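Local coordinates for protein alkaline phosphatase (Thermus thermophilus, PDB 7KWD) that binds zinc and magnesium ions and, as a homodimeric alkaline phosphatase, probably hydrolyses phosphate monoesters, at residues A[214-222]-A[249-257]. Residues are numbered along the deposited sequence; the frame is centred on the assembly and turned at random.
Sequences LVRSNATRL and EMVQAALPR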
loop_
_atom_site.group_PDB
_atom_site.type_symbol
_atom_site.label_atom_id
_atom_site.label_comp_id
_atom_site.label_asym_id
_atom_site.label_seq_id
_atom_site.Cartn_x
_atom_site.Cartn_y
_atom_site.Cartn_z
ATOM N N LEU A 214 28.658 22.606 -10.109
ATOM C CA LEU A 214 27.615 22.096 -10.991
ATOM C C LEU A 214 26.906 23.243 -11.700
ATOM O O LEU A 214 26.759 23.232 -12.929
ATOM C CB LEU A 214 26.628 21.243 -10.189
ATOM C CG LEU A 214 25.382 20.752 -10.937
ATOM C CD1 LEU A 214 25.736 19.796 -12.071
ATOM C CD2 LEU A 214 24.426 20.114 -9.955
ATOM N N VAL A 215 26.507 24.266 -10.946
ATOM C CA VAL A 215 25.685 25.310 -11.542
ATOM C C VAL A 215 26.531 26.226 -12.412
ATOM O O VAL A 215 26.051 26.690 -13.463
ATOM C CB VAL A 215 24.918 26.062 -10.438
ATOM C CG1 VAL A 215 25.856 26.903 -9.546
ATOM C CG2 VAL A 215 23.872 26.924 -11.066
ATOM N N ARG A 216 27.787 26.440 -12.025
ATOM C CA ARG A 216 28.702 27.277 -12.794
ATOM C C ARG A 216 29.085 26.633 -14.116
ATOM O O ARG A 216 29.470 27.325 -15.063
ATOM C CB ARG A 216 30.004 27.531 -12.013
ATOM C CG ARG A 216 29.963 28.596 -10.906
ATOM C CD ARG A 216 31.069 28.361 -9.808
ATOM N NE ARG A 216 32.213 27.569 -10.307
ATOM C CZ ARG A 216 33.135 26.951 -9.549
ATOM N NH1 ARG A 216 33.078 27.011 -8.212
ATOM N NH2 ARG A 216 34.120 26.261 -10.142
ATOM N N SER A 217 29.022 25.311 -14.199
ATOM C CA SER A 217 29.604 24.643 -15.353
ATOM C C SER A 217 28.899 25.056 -16.636
ATOM O O SER A 217 27.673 25.155 -16.685
ATOM C CB SER A 217 29.517 23.126 -15.214
ATOM O OG SER A 217 30.131 22.520 -16.340
ATOM N N ASN A 218 29.682 25.264 -17.681
ATOM C CA ASN A 218 29.147 25.430 -19.025
ATOM C C ASN A 218 29.617 24.318 -19.954
ATOM O O ASN A 218 29.556 24.460 -21.186
ATOM C CB ASN A 218 29.511 26.812 -19.560
ATOM C CG ASN A 218 28.575 27.882 -19.030
ATOM O OD1 ASN A 218 29.012 28.932 -18.571
ATOM N ND2 ASN A 218 27.274 27.593 -19.045
ATOM N N ALA A 219 30.102 23.223 -19.379
ATOM C CA ALA A 219 30.434 22.046 -20.161
ATOM C C ALA A 219 29.143 21.461 -20.712
ATOM O O ALA A 219 28.105 21.475 -20.049
ATOM C CB ALA A 219 31.177 21.018 -19.309
ATOM N N THR A 220 29.215 20.983 -21.939
ATOM C CA THR A 220 28.068 20.362 -22.597
ATOM C C THR A 220 27.746 18.999 -21.999
ATOM O O THR A 220 26.586 18.712 -21.684
ATOM C CB THR A 220 28.390 20.260 -24.087
ATOM O OG1 THR A 220 28.398 21.584 -24.642
ATOM C CG2 THR A 220 27.393 19.415 -24.835
ATOM N N ARG A 221 28.754 18.137 -21.866
ATOM C CA ARG A 221 28.601 16.832 -21.230
ATOM C C ARG A 221 29.183 16.903 -19.831
ATOM O O ARG A 221 30.168 17.613 -19.590
ATOM C CB ARG A 221 29.278 15.738 -22.046
ATOM C CG ARG A 221 28.524 15.478 -23.368
ATOM C CD ARG A 221 29.202 14.441 -24.255
ATOM N NE ARG A 221 30.315 15.065 -24.946
ATOM C CZ ARG A 221 31.548 14.574 -24.981
ATOM N NH1 ARG A 221 31.806 13.427 -24.381
ATOM N NH2 ARG A 221 32.514 15.227 -25.626
ATOM N N LEU A 222 28.542 16.192 -18.907
ATOM C CA LEU A 222 28.748 16.378 -17.479
ATOM C C LEU A 222 28.925 15.045 -16.766
ATOM O O LEU A 222 28.121 14.126 -16.933
ATOM C CB LEU A 222 27.536 17.073 -16.839
ATOM C CG LEU A 222 27.543 18.548 -16.567
ATOM C CD1 LEU A 222 26.356 18.823 -15.649
ATOM C CD2 LEU A 222 28.834 18.972 -15.910
ATOM N N GLU A 249 18.464 20.483 -8.029
ATOM C CA GLU A 249 19.637 21.168 -8.578
ATOM C C GLU A 249 20.321 20.321 -9.638
ATOM O O GLU A 249 20.852 20.844 -10.622
ATOM C CB GLU A 249 20.632 21.511 -7.458
ATOM C CG GLU A 249 20.236 22.769 -6.659
ATOM C CD GLU A 249 21.045 23.002 -5.377
ATOM O OE1 GLU A 249 21.481 22.037 -4.699
ATOM O OE2 GLU A 249 21.227 24.183 -5.042
ATOM N N MET A 250 20.355 19.010 -9.431
ATOM C CA MET A 250 20.971 18.127 -10.419
ATOM C C MET A 250 20.130 18.066 -11.689
ATOM O O MET A 250 20.667 18.183 -12.794
ATOM C CB MET A 250 21.169 16.736 -9.807
ATOM C CG MET A 250 22.325 16.687 -8.799
ATOM S SD MET A 250 22.794 15.047 -8.248
ATOM C CE MET A 250 21.731 14.617 -7.027
ATOM N N VAL A 251 18.801 17.935 -11.561
ATOM C CA VAL A 251 17.958 17.964 -12.761
ATOM C C VAL A 251 18.087 19.301 -13.506
ATOM O O VAL A 251 18.147 19.333 -14.745
ATOM C CB VAL A 251 16.497 17.655 -12.388
ATOM C CG1 VAL A 251 15.617 17.820 -13.587
ATOM C CG2 VAL A 251 16.370 16.206 -11.852
ATOM N N GLN A 252 18.112 20.428 -12.774
ATOM C CA GLN A 252 18.220 21.731 -13.447
ATOM C C GLN A 252 19.452 21.792 -14.343
ATOM O O GLN A 252 19.414 22.431 -15.404
ATOM C CB GLN A 252 18.277 22.868 -12.426
ATOM C CG GLN A 252 17.004 23.040 -11.649
ATOM C CD GLN A 252 17.083 24.137 -10.591
ATOM O OE1 GLN A 252 17.841 24.037 -9.603
ATOM N NE2 GLN A 252 16.245 25.168 -10.752
ATOM N N ALA A 253 20.534 21.110 -13.954
ATOM C CA ALA A 253 21.730 21.090 -14.788
ATOM C C ALA A 253 21.586 20.130 -15.957
ATOM O O ALA A 253 22.103 20.394 -17.048
ATOM C CB ALA A 253 22.958 20.712 -13.946
ATOM N N ALA A 254 20.904 19.005 -15.758
ATOM C CA ALA A 254 20.874 17.991 -16.803
ATOM C C ALA A 254 19.872 18.331 -17.895
ATOM O O ALA A 254 20.140 18.118 -19.081
ATOM C CB ALA A 254 20.533 16.629 -16.202
ATOM N N LEU A 255 18.714 18.825 -17.511
ATOM C CA LEU A 255 17.608 18.929 -18.454
ATOM C C LEU A 255 17.946 19.832 -19.623
ATOM O O LEU A 255 17.795 19.399 -20.775
ATOM C CB LEU A 255 16.377 19.409 -17.690
ATOM C CG LEU A 255 14.985 19.187 -18.248
ATOM C CD1 LEU A 255 14.726 17.771 -18.677
ATOM C CD2 LEU A 255 14.015 19.617 -17.116
ATOM N N PRO A 256 18.414 21.059 -19.422
ATOM C CA PRO A 256 18.760 21.891 -20.582
ATOM C C PRO A 256 19.835 21.297 -21.471
ATOM O O PRO A 256 19.787 21.525 -22.685
ATOM C CB PRO A 256 19.216 23.217 -19.956
ATOM C CG PRO A 256 19.447 22.936 -18.487
ATOM C CD PRO A 256 18.645 21.719 -18.121
ATOM N N ARG A 257 20.797 20.534 -20.927
ATOM C CA ARG A 257 21.818 19.927 -21.776
ATOM C C ARG A 257 21.220 18.842 -22.655
ATOM O O ARG A 257 21.493 18.774 -23.853
ATOM C CB ARG A 257 22.931 19.330 -20.923
ATOM C CG ARG A 257 23.706 20.381 -20.154
ATOM C CD ARG A 257 24.694 19.754 -19.162
ATOM N NE ARG A 257 25.773 20.679 -18.811
ATOM C CZ ARG A 257 25.679 21.632 -17.888
ATOM N NH1 ARG A 257 24.564 21.824 -17.202
ATOM N NH2 ARG A 257 26.715 22.418 -17.658
HETATM O O HOH W 1 24.869 23.800 -14.852
#
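Arg257 reaches out of helix 247-259 into the hollow of the loop that follows helix 211-216, where its guanidinium lies ringed by main-chain oxygens. With the chain extended from CG to NE (chi3 158°), NE and NH2 both bond side-on to the one oxygen Ala219 O, at 2.8 Å from NE; NH2 also makes a weak bond to Ser217 O. NH1 turns back to its own helix and donates to Ala253 O at 2.9 Å, and a water links it to Leu214 O. Three firm bonds and a weak one thus fix the rotation of the flat group. Leu222 crosses the arginine side chain at about a right angle, its CD1 3.6 Å above the guanidinium plane, over the centre. The loop contains an ST turn, Ala219 N donating to Ser217 OG. A methionine in place of Arg257 would probably leave Ala219 O without its two arginine donors and Leu222 CD1 without the flat group beneath it. Beside the guanidinium, Leu214 fits a shallow groove of Glu249, Met250 and Ala253: CD1 presses on Ala253 CB at a tight 3.5 Å, while CD2 rests over Glu249 O and Met250. Leu178 of strand 176-178 packs against Leu214, Leu222 and Met250; helix 283-306 meets Val251 and Leu255.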